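Local coordinates for IMC sub-compartment protein ISP3 (Toxoplasma gondii, PDB 4CHJ) that belongs to the inner membrane complex sub-compartment proteins, a family critical for replication of the parasite, and adopts a pleckstrin homology fold, at residues D36-R41 / Q135-F140; G45-V50 / E59-I64; N69-T74 / I82-I87; A88-G93 / F140-I145. All blocks are in the same frame, centred on the assembly; numbering follows the deposited sequence.

In the fold
Following the chain shows how a pleckstrin homology fold is tied together. Helix 32-44 supplies the first half of contact 1, which stays open while the sheet is built. Contact 2 closes the hairpin of strands 46-51 and 57-65. Contact 3 then does the same for strands 70-75 and 78-83 and includes the turn beyond them; the two lie in series, both nested inside the loop of contact 1, and join through the neighbouring strands 57-65 and 70-75. Contact 4 opens on strand 87-91. Helix 131-149 closes contact 1 first and contact 4 just after, so these two cross, their segments overlapping at Phe-140, and one helix is fastened to both helix 32-44 and an outer strand.

Contact 1. Residues D36-R41 / Q135-F140; sequences DNWMNR and QCFVSF
Trp-38 and Cys-136 lie at the centre of a helix-on-helix contact in this pleckstrin homology fold, where the C-terminal helix 131-149 meets helix 32-44. The axes of the two short segments approach to 9.8 Å and run nearly perpendicular, at a signed crossing angle of -81°. The contact is carried mainly by Trp-38 against Cys-136, Phe-137 and Phe-140. Trp-38 swings its indole away from its own backbone N (chi1 -172°), which lays one ring face against the helix opposite. Over that face sits CB of Cys-136, 3.5 Å from the centroid of the five-membered ring, a CH-pi contact. The thiol takes another course: Cys-136 SG, turned beside its backbone N, stands obliquely to the indole, 3.6 Å from Trp-38 CB. Farther along, the six-membered part of the indole reaches two phenylalanines. Trp-38 CZ2 comes to the edge of the Phe-137 ring, 3.5 Å from its CD1, with the planes 54° apart, a rim-to-rim meeting and not a stack. Trp-38 CZ3 packs on Phe-140 CB at 3.6 Å. The aromatic cluster is extended by Phe-126 and Phe-128 around Phe-137, while Ile-64 of strand 57-65 touches both Trp-38 and Phe-140. At its margin is a looser Met-aromatic contact, in which Met-39 SD approaches Phe-140 CD1 obliquely at 4.4 Å.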
# COMPACT_ATOMS: atom_id res chain seq x y z
N ASP A 36 -13.97 5.22 -2.30
CA ASP A 36 -15.01 4.20 -2.49
C ASP A 36 -14.83 3.47 -3.81
O ASP A 36 -15.02 2.24 -3.89
CB ASP A 36 -16.40 4.85 -2.47
CG ASP A 36 -16.85 5.25 -1.09
OD1 ASP A 36 -16.24 4.81 -0.10
OD2 ASP A 36 -17.84 6.01 -1.00
N ASN A 37 -14.51 4.23 -4.86
CA ASN A 37 -14.12 3.65 -6.15
C ASN A 37 -12.84 2.77 -6.05
O ASN A 37 -12.85 1.59 -6.40
CB ASN A 37 -13.89 4.76 -7.18
CG ASN A 37 -13.49 4.21 -8.54
OD1 ASN A 37 -14.24 3.43 -9.15
ND2 ASN A 37 -12.30 4.58 -9.01
N TRP A 38 -11.75 3.36 -5.56
CA TRP A 38 -10.57 2.60 -5.25
C TRP A 38 -10.96 1.28 -4.55
O TRP A 38 -10.67 0.17 -5.05
CB TRP A 38 -9.61 3.43 -4.39
CG TRP A 38 -8.30 2.76 -4.20
CD1 TRP A 38 -7.25 2.76 -5.06
CD2 TRP A 38 -7.95 1.92 -3.12
NE1 TRP A 38 -6.25 1.98 -4.57
CE2 TRP A 38 -6.66 1.43 -3.38
CE3 TRP A 38 -8.60 1.53 -1.95
CZ2 TRP A 38 -5.99 0.59 -2.50
CZ3 TRP A 38 -7.94 0.69 -1.09
CH2 TRP A 38 -6.64 0.22 -1.37
N MET A 39 -11.71 1.38 -3.46
CA MET A 39 -12.01 0.21 -2.65
C MET A 39 -12.76 -0.87 -3.43
O MET A 39 -12.51 -2.05 -3.25
CB MET A 39 -12.82 0.61 -1.42
CG MET A 39 -12.98 -0.50 -0.40
SD MET A 39 -11.44 -0.88 0.46
CE MET A 39 -11.86 -2.45 1.19
N ASN A 40 -13.69 -0.46 -4.28
CA ASN A 40 -14.47 -1.40 -5.09
C ASN A 40 -13.64 -2.14 -6.09
O ASN A 40 -13.74 -3.35 -6.20
CB ASN A 40 -15.60 -0.67 -5.83
CG ASN A 40 -16.83 -0.50 -4.97
OD1 ASN A 40 -17.26 -1.45 -4.28
ND2 ASN A 40 -17.40 0.70 -4.98
N ARG A 41 -12.84 -1.39 -6.84
CA ARG A 41 -11.86 -1.98 -7.77
C ARG A 41 -10.95 -3.05 -7.18
O ARG A 41 -10.79 -4.14 -7.76
CB ARG A 41 -11.02 -0.89 -8.38
CG ARG A 41 -11.76 -0.17 -9.46
CD ARG A 41 -10.85 0.65 -10.31
NE ARG A 41 -10.49 1.89 -9.64
CZ ARG A 41 -9.25 2.28 -9.39
NH1 ARG A 41 -8.21 1.51 -9.74
NH2 ARG A 41 -9.04 3.45 -8.81
N GLN A 135 -2.86 7.38 -2.68
CA GLN A 135 -3.34 8.04 -1.48
C GLN A 135 -4.52 7.31 -0.86
O GLN A 135 -4.67 7.31 0.36
CB GLN A 135 -3.68 9.50 -1.79
CG GLN A 135 -2.48 10.26 -2.33
CD GLN A 135 -2.66 11.76 -2.30
OE1 GLN A 135 -3.78 12.27 -2.33
NE2 GLN A 135 -1.55 12.48 -2.30
N CYS A 136 -5.30 6.60 -1.67
CA CYS A 136 -6.33 5.70 -1.16
C CYS A 136 -5.75 4.49 -0.45
O CYS A 136 -6.29 4.02 0.56
CB CYS A 136 -7.24 5.21 -2.29
SG CYS A 136 -8.30 6.51 -2.95
N PHE A 137 -4.69 3.92 -1.01
CA PHE A 137 -4.09 2.75 -0.40
C PHE A 137 -3.50 3.18 0.93
O PHE A 137 -3.69 2.52 1.96
CB PHE A 137 -3.05 2.18 -1.34
CG PHE A 137 -2.39 0.95 -0.82
CD1 PHE A 137 -3.10 -0.20 -0.64
CD2 PHE A 137 -1.03 0.95 -0.54
CE1 PHE A 137 -2.49 -1.33 -0.15
CE2 PHE A 137 -0.41 -0.19 -0.07
CZ PHE A 137 -1.14 -1.33 0.11
N VAL A 138 -2.93 4.38 0.95
CA VAL A 138 -2.43 4.95 2.20
C VAL A 138 -3.55 5.03 3.28
O VAL A 138 -3.35 4.64 4.45
CB VAL A 138 -1.76 6.34 1.96
CG1 VAL A 138 -1.42 7.01 3.29
CG2 VAL A 138 -0.48 6.19 1.16
N SER A 139 -4.74 5.49 2.89
CA SER A 139 -5.85 5.64 3.83
C SER A 139 -6.38 4.29 4.25
O SER A 139 -6.71 4.09 5.41
CB SER A 139 -6.96 6.46 3.22
OG SER A 139 -6.58 7.82 3.20
N PHE A 140 -6.42 3.35 3.32
CA PHE A 140 -6.86 2.01 3.64
C PHE A 140 -5.90 1.38 4.65
O PHE A 140 -6.33 0.77 5.62
CB PHE A 140 -6.93 1.16 2.37
CG PHE A 140 -6.98 -0.31 2.62
CD1 PHE A 140 -8.05 -0.87 3.29
CD2 PHE A 140 -5.96 -1.13 2.19
CE1 PHE A 140 -8.11 -2.23 3.52
CE2 PHE A 140 -6.01 -2.49 2.43
CZ PHE A 140 -7.08 -3.04 3.09

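Contact 2. Residues G45-V50 / E59-I64; sequences GDTMEV and ECNLKI
Met-48 lies across Cys-60 and Leu-62 on the buried face of an antiparallel beta hairpin. Its CG is wedged between the backbone N and the carbonyl carbon at a strained chi1 of 33°, and two further bends fold the chain back over the neighbouring strand. The thioether therefore bridges two residues: Met-48 CG meets Leu-62 CB at 3.6 Å, while SD lies 3.8 Å from Cys-60 CB. Beyond the methionine, Val-50 offers its CG2 methyl to the Cys-60 thiol. Thr-47, Glu-49, Glu-59 and Asn-61 occupy the more exposed face, where Thr-47 CG2 passes obliquely by the Glu-59 carboxylate, 3.6 Å from OE2. The Asn-61 amide reaches toward the start of the first strand, its ND2 3.4 Å from Gly-45 CA. That glycine leaves the preceding helix with positive phi (105°). Four backbone bonds set the register, through the hydrogen-bonded pairs Asp-46 with Leu-62 and Met-48 with Cys-60; the Leu-62 N to Asp-46 O bond is 2.8 Å long and nearly straight. Asp-46 also uses its carboxylate, in a salt bridge to Arg-41, and Glu-49 pairs likewise with Arg-57. Strand 123-127 flanks the hairpin on one side and strand 70-75 on the other, contributing Phe-126 and Leu-73 to the buried face, while Tyr-42 of helix 32-44 packs on Leu-62.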
# COMPACT_ATOMS: atom_id res chain seq x y z
N GLY A 45 -10.24 -6.89 -7.28
CA GLY A 45 -8.95 -7.28 -7.83
C GLY A 45 -8.57 -6.32 -8.92
O GLY A 45 -9.26 -6.19 -9.92
N ASP A 46 -7.47 -5.61 -8.72
CA ASP A 46 -7.01 -4.67 -9.74
C ASP A 46 -5.48 -4.57 -9.70
O ASP A 46 -4.83 -5.07 -8.78
CB ASP A 46 -7.69 -3.30 -9.55
CG ASP A 46 -7.53 -2.39 -10.76
OD1 ASP A 46 -7.35 -2.90 -11.88
OD2 ASP A 46 -7.58 -1.15 -10.58
N THR A 47 -4.93 -3.96 -10.75
CA THR A 47 -3.53 -4.08 -11.11
C THR A 47 -2.72 -2.99 -10.39
O THR A 47 -3.19 -1.86 -10.22
CB THR A 47 -3.37 -3.95 -12.65
OG1 THR A 47 -3.58 -5.22 -13.26
CG2 THR A 47 -1.99 -3.44 -13.02
N MET A 48 -1.54 -3.39 -9.88
CA MET A 48 -0.52 -2.45 -9.40
C MET A 48 0.88 -3.07 -9.60
O MET A 48 1.01 -4.10 -10.27
CB MET A 48 -0.75 -2.13 -7.93
CG MET A 48 -1.34 -3.30 -7.15
SD MET A 48 -0.16 -4.65 -6.96
CE MET A 48 1.05 -3.85 -5.90
N GLU A 49 1.91 -2.41 -9.08
CA GLU A 49 3.29 -2.92 -9.17
C GLU A 49 3.93 -3.05 -7.81
O GLU A 49 3.83 -2.14 -6.99
CB GLU A 49 4.15 -1.97 -9.99
CG GLU A 49 3.90 -2.00 -11.47
CD GLU A 49 4.63 -0.88 -12.17
OE1 GLU A 49 5.20 -0.00 -11.48
OE2 GLU A 49 4.65 -0.89 -13.42
N VAL A 50 4.69 -4.12 -7.62
CA VAL A 50 5.50 -4.28 -6.43
C VAL A 50 6.94 -3.91 -6.75
O VAL A 50 7.55 -4.49 -7.64
CB VAL A 50 5.46 -5.72 -5.93
CG1 VAL A 50 6.44 -5.91 -4.78
CG2 VAL A 50 4.05 -6.10 -5.51
N GLU A 59 4.44 -6.32 -12.29
CA GLU A 59 3.00 -6.07 -12.34
C GLU A 59 2.24 -7.20 -11.67
O GLU A 59 2.36 -8.35 -12.08
CB GLU A 59 2.53 -5.94 -13.79
CG GLU A 59 1.38 -4.96 -13.97
CD GLU A 59 1.25 -4.46 -15.40
OE1 GLU A 59 2.30 -4.18 -16.04
OE2 GLU A 59 0.10 -4.32 -15.87
N CYS A 60 1.48 -6.86 -10.63
CA CYS A 60 0.64 -7.82 -9.90
C CYS A 60 -0.83 -7.45 -9.94
O CYS A 60 -1.21 -6.34 -10.34
CB CYS A 60 1.05 -7.89 -8.43
SG CYS A 60 2.71 -8.49 -8.16
N ASN A 61 -1.65 -8.37 -9.45
CA ASN A 61 -3.04 -8.11 -9.15
C ASN A 61 -3.17 -8.12 -7.67
O ASN A 61 -2.64 -9.01 -7.00
CB ASN A 61 -3.96 -9.18 -9.73
CG ASN A 61 -5.34 -8.63 -10.09
OD1 ASN A 61 -5.50 -7.91 -11.07
ND2 ASN A 61 -6.35 -8.99 -9.29
N LEU A 62 -3.84 -7.11 -7.15
CA LEU A 62 -4.00 -6.94 -5.73
C LEU A 62 -5.48 -7.04 -5.46
O LEU A 62 -6.25 -6.28 -6.00
CB LEU A 62 -3.47 -5.58 -5.30
CG LEU A 62 -3.71 -5.18 -3.85
CD1 LEU A 62 -3.02 -6.18 -2.94
CD2 LEU A 62 -3.23 -3.75 -3.58
N LYS A 63 -5.84 -7.99 -4.61
CA LYS A 63 -7.20 -8.23 -4.28
C LYS A 63 -7.38 -8.14 -2.78
O LYS A 63 -6.74 -8.87 -2.02
CB LYS A 63 -7.60 -9.61 -4.76
CG LYS A 63 -9.09 -9.81 -4.83
CD LYS A 63 -9.44 -10.79 -5.93
CE LYS A 63 -10.92 -11.16 -5.90
NZ LYS A 63 -11.34 -11.64 -4.55
N ILE A 64 -8.25 -7.25 -2.35
CA ILE A 64 -8.47 -7.04 -0.93
C ILE A 64 -9.72 -7.79 -0.51
O ILE A 64 -10.79 -7.62 -1.10
CB ILE A 64 -8.59 -5.53 -0.59
CG1 ILE A 64 -7.41 -4.74 -1.21
CG2 ILE A 64 -8.62 -5.32 0.92
CD1 ILE A 64 -7.35 -3.27 -0.84

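Contact 3. Residues N69-T74 / I82-I87; sequences NFMNLT and IQLDDI
Met-71 and Ile-82 make up the apolar centre, on the inner face of a hairpin. The Met-71 chain runs extended beyond CG and carries CE to both isoleucines, 3.7 Å from Ile-82 CD1 and 4.0 Å from Ile-87 CD1. Leu-73 CD2 closes on the same Ile-82 methyl, and Phe-115 of strand 113-117 touches both Met-71 and Ile-87. In the backbone, Met-71 and Ile-82 form a hydrogen-bonded antiparallel pair, Met-71 N to Ile-82 O and Ile-82 N to Met-71 O both being 2.8 Å. Next outward comes Leu-84, just past the regular strand, its CB 3.5 Å from Asn-69 CG. Asn-69 has left-handed backbone angles and, with Phe-70, faces Asp-65 in a G1 beta bulge. Asn-69 O takes the Leu-84 N-H at 2.9 Å, from well above the carbonyl plane. At the polar edge Asn-69 ND2 donates to Asp-85 OD1 at 3.2 Å, on the anti lone pair, with amide and carboxylate only 15° from coplanar. Asn-69 thus grips the turn by main chain and side chain. The chemistry implies that backbone bonds and buried hydrocarbon together join the strands, while the Asn-69 bonds continue the link into the turn.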
# COMPACT_ATOMS: atom_id res chain seq x y z
N ASN A 69 -9.68 -10.30 6.41
CA ASN A 69 -8.48 -9.57 6.80
C ASN A 69 -7.21 -10.06 6.09
O ASN A 69 -6.14 -10.21 6.70
CB ASN A 69 -8.31 -9.58 8.32
CG ASN A 69 -8.17 -8.18 8.91
OD1 ASN A 69 -8.91 -7.25 8.54
ND2 ASN A 69 -7.23 -8.01 9.85
N PHE A 70 -7.32 -10.26 4.77
CA PHE A 70 -6.13 -10.48 3.95
C PHE A 70 -6.19 -9.71 2.64
O PHE A 70 -7.24 -9.29 2.17
CB PHE A 70 -5.90 -11.97 3.68
CG PHE A 70 -6.85 -12.57 2.67
CD1 PHE A 70 -6.67 -12.36 1.30
CD2 PHE A 70 -7.90 -13.38 3.09
CE1 PHE A 70 -7.54 -12.93 0.38
CE2 PHE A 70 -8.76 -13.96 2.16
CZ PHE A 70 -8.59 -13.73 0.81
N MET A 71 -5.02 -9.43 2.09
CA MET A 71 -4.94 -8.91 0.75
C MET A 71 -3.96 -9.76 -0.01
O MET A 71 -2.90 -10.09 0.49
CB MET A 71 -4.58 -7.42 0.72
CG MET A 71 -3.14 -7.08 0.97
SD MET A 71 -2.97 -5.29 1.01
CE MET A 71 -1.34 -5.11 1.72
N ASN A 72 -4.35 -10.16 -1.21
CA ASN A 72 -3.59 -11.14 -1.95
C ASN A 72 -2.92 -10.55 -3.15
O ASN A 72 -3.55 -9.89 -3.96
CB ASN A 72 -4.50 -12.26 -2.41
CG ASN A 72 -4.48 -13.44 -1.47
OD1 ASN A 72 -4.87 -13.33 -0.31
ND2 ASN A 72 -4.00 -14.57 -1.97
N LEU A 73 -1.63 -10.82 -3.27
CA LEU A 73 -0.90 -10.40 -4.44
C LEU A 73 -0.88 -11.60 -5.36
O LEU A 73 -0.48 -12.68 -4.97
CB LEU A 73 0.53 -10.03 -4.07
CG LEU A 73 0.76 -8.57 -3.75
CD1 LEU A 73 0.35 -7.71 -4.93
CD2 LEU A 73 -0.04 -8.20 -2.51
N THR A 74 -1.33 -11.39 -6.59
CA THR A 74 -1.25 -12.44 -7.58
C THR A 74 -0.28 -12.05 -8.65
O THR A 74 -0.42 -10.99 -9.26
CB THR A 74 -2.61 -12.75 -8.20
OG1 THR A 74 -3.49 -13.23 -7.18
CG2 THR A 74 -2.47 -13.82 -9.29
N ILE A 82 -1.12 -11.26 2.33
CA ILE A 82 -0.70 -10.40 3.39
C ILE A 82 -1.87 -10.27 4.31
O ILE A 82 -2.98 -10.01 3.88
CB ILE A 82 -0.30 -9.01 2.85
CG1 ILE A 82 0.63 -9.15 1.63
CG2 ILE A 82 0.37 -8.18 3.94
CD1 ILE A 82 1.10 -7.83 1.04
N GLN A 83 -1.61 -10.43 5.60
CA GLN A 83 -2.63 -10.24 6.61
C GLN A 83 -2.74 -8.78 6.97
O GLN A 83 -1.74 -8.13 7.26
CB GLN A 83 -2.31 -11.06 7.85
CG GLN A 83 -1.90 -12.49 7.55
CD GLN A 83 -3.04 -13.46 7.74
OE1 GLN A 83 -3.59 -13.58 8.84
NE2 GLN A 83 -3.41 -14.15 6.68
N LEU A 84 -3.96 -8.27 6.96
CA LEU A 84 -4.25 -6.88 7.30
C LEU A 84 -3.85 -6.62 8.73
O LEU A 84 -3.39 -5.53 9.08
CB LEU A 84 -5.73 -6.57 7.07
CG LEU A 84 -6.20 -6.81 5.63
CD1 LEU A 84 -7.57 -6.20 5.40
CD2 LEU A 84 -5.20 -6.28 4.63
N ASP A 85 -4.00 -7.64 9.56
CA ASP A 85 -3.62 -7.59 10.96
C ASP A 85 -2.12 -7.36 11.04
O ASP A 85 -1.63 -6.66 11.92
CB ASP A 85 -4.00 -8.88 11.68
CG ASP A 85 -4.02 -10.09 10.75
OD1 ASP A 85 -4.91 -10.17 9.88
OD2 ASP A 85 -3.14 -10.97 10.90
N ASP A 86 -1.40 -7.97 10.12
CA ASP A 86 0.06 -7.87 10.07
C ASP A 86 0.62 -6.46 9.86
O ASP A 86 1.67 -6.14 10.38
CB ASP A 86 0.64 -8.83 9.03
CG ASP A 86 2.00 -9.35 9.43
OD1 ASP A 86 2.35 -9.27 10.62
OD2 ASP A 86 2.74 -9.85 8.55
N ILE A 87 -0.10 -5.62 9.11
CA ILE A 87 0.45 -4.33 8.72
C ILE A 87 0.78 -3.50 9.94
O ILE A 87 -0.06 -3.30 10.80
CB ILE A 87 -0.57 -3.54 7.88
CG1 ILE A 87 -1.25 -4.44 6.86
CG2 ILE A 87 0.09 -2.34 7.22
CD1 ILE A 87 -0.52 -4.57 5.55

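Contact 4. Residues A88-G93 / F140-I145; sequences AAVLYG and FLDDEI
Val-90 faces Leu-141 and Ile-145 where the C-terminal helix of the pleckstrin homology fold packs over an outer strand of the sheet. Both of its methyls are engaged: Val-90 CG2 meets Leu-141 CD1 at 4.0 Å, whereas Val-90 CG1 lies 4.2 Å from Ile-145 CD1, the Val-90 and Ile-145 side chains crossing at about a right angle. Val-90 CG1 also passes the Asp-142 carboxylate, 4.2 Å from OD2. This division of labour follows from chi1 of Val-90 (58°), which sets CG2 anti to the backbone N and CG1 between N and the carbonyl carbon. With CG1 beside its backbone N (chi1 -72°), Ile-145 lays CD1 on the peptide joining Ala-89 to Val-90, 3.7 Å from Ala-89 C. Strand 88-91 and helix 140-145 run nearly antiparallel, at 158°, the axes of the two short segments 8.4 Å apart at closest approach, and the joining is by apolar packing. Around these, Phe-115 touches Leu-141, and Val-113 and Val-138 also touch Val-90. On the strand, Ala-88 and Ala-89 both face Arg-116 in a classic beta bulge; their CB atoms point away from the helix, and it is their main chain that Ile-145 meets, its CG2 methyl resting 4.1 Å from Ala-88 O.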
# COMPACT_ATOMS: atom_id res chain seq x y z
N ALA A 88 2.00 -2.97 9.99
CA ALA A 88 2.44 -2.22 11.15
C ALA A 88 2.69 -0.74 10.88
O ALA A 88 2.53 0.09 11.77
CB ALA A 88 3.70 -2.85 11.74
N ALA A 89 3.07 -0.42 9.65
CA ALA A 89 3.37 0.96 9.30
C ALA A 89 3.11 1.27 7.84
O ALA A 89 3.15 0.39 6.99
CB ALA A 89 4.81 1.29 9.66
N VAL A 90 2.87 2.54 7.56
CA VAL A 90 2.72 3.04 6.21
C VAL A 90 3.76 4.13 6.02
O VAL A 90 3.90 5.00 6.86
CB VAL A 90 1.31 3.58 5.97
CG1 VAL A 90 0.99 4.68 6.96
CG2 VAL A 90 1.16 4.07 4.54
N LEU A 91 4.52 4.07 4.94
CA LEU A 91 5.51 5.10 4.71
C LEU A 91 5.14 5.94 3.51
O LEU A 91 5.17 5.47 2.39
CB LEU A 91 6.88 4.47 4.54
CG LEU A 91 7.18 3.42 5.60
CD1 LEU A 91 8.13 2.36 5.08
CD2 LEU A 91 7.72 4.06 6.86
N TYR A 92 4.79 7.19 3.77
CA TYR A 92 4.35 8.10 2.72
C TYR A 92 4.57 9.56 3.06
O TYR A 92 3.62 10.28 3.31
CB TYR A 92 2.88 7.84 2.41
CG TYR A 92 2.46 8.35 1.07
CD1 TYR A 92 2.76 7.66 -0.08
CD2 TYR A 92 1.76 9.54 0.96
CE1 TYR A 92 2.38 8.12 -1.32
CE2 TYR A 92 1.37 10.01 -0.28
CZ TYR A 92 1.69 9.30 -1.41
OH TYR A 92 1.30 9.77 -2.63
N GLY A 93 5.81 10.01 3.06
CA GLY A 93 6.11 11.41 3.28
C GLY A 93 6.13 11.87 4.72
O GLY A 93 5.92 11.09 5.64
N PHE A 140 -6.42 3.35 3.32
CA PHE A 140 -6.86 2.01 3.64
C PHE A 140 -5.90 1.38 4.65
O PHE A 140 -6.33 0.77 5.62
CB PHE A 140 -6.93 1.16 2.37
CG PHE A 140 -6.98 -0.31 2.62
CD1 PHE A 140 -8.05 -0.87 3.29
CD2 PHE A 140 -5.96 -1.13 2.19
CE1 PHE A 140 -8.11 -2.23 3.52
CE2 PHE A 140 -6.01 -2.49 2.43
CZ PHE A 140 -7.08 -3.04 3.09
N LEU A 141 -4.61 1.56 4.42
CA LEU A 141 -3.59 1.03 5.31
C LEU A 141 -3.70 1.67 6.68
O LEU A 141 -3.52 1.01 7.70
CB LEU A 141 -2.19 1.26 4.73
CG LEU A 141 -1.79 0.37 3.56
CD1 LEU A 141 -0.31 0.54 3.24
CD2 LEU A 141 -2.10 -1.08 3.87
N ASP A 142 -3.99 2.96 6.71
CA ASP A 142 -4.08 3.69 7.95
C ASP A 142 -5.20 3.13 8.82
O ASP A 142 -5.03 2.99 10.03
CB ASP A 142 -4.35 5.17 7.68
CG ASP A 142 -3.34 6.07 8.32
OD1 ASP A 142 -3.26 6.08 9.57
OD2 ASP A 142 -2.62 6.78 7.59
N ASP A 143 -6.33 2.81 8.21
CA ASP A 143 -7.45 2.25 8.95
C ASP A 143 -7.11 0.90 9.55
O ASP A 143 -7.46 0.62 10.69
CB ASP A 143 -8.67 2.11 8.04
CG ASP A 143 -9.20 3.45 7.57
OD1 ASP A 143 -8.99 4.45 8.27
OD2 ASP A 143 -9.82 3.49 6.49
N GLU A 144 -6.41 0.07 8.78
CA GLU A 144 -6.05 -1.27 9.23
C GLU A 144 -5.10 -1.21 10.39
O GLU A 144 -5.23 -1.95 11.34
CB GLU A 144 -5.41 -2.04 8.09
CG GLU A 144 -6.38 -2.28 6.95
CD GLU A 144 -7.64 -3.01 7.42
OE1 GLU A 144 -7.55 -3.79 8.40
OE2 GLU A 144 -8.72 -2.80 6.79
N ILE A 145 -4.18 -0.27 10.32
CA ILE A 145 -3.17 -0.08 11.36
C ILE A 145 -3.79 0.38 12.68
O ILE A 145 -3.42 -0.10 13.75
CB ILE A 145 -2.14 0.96 10.90
CG1 ILE A 145 -1.25 0.34 9.83
CG2 ILE A 145 -1.30 1.45 12.08
CD1 ILE A 145 -0.42 1.35 9.08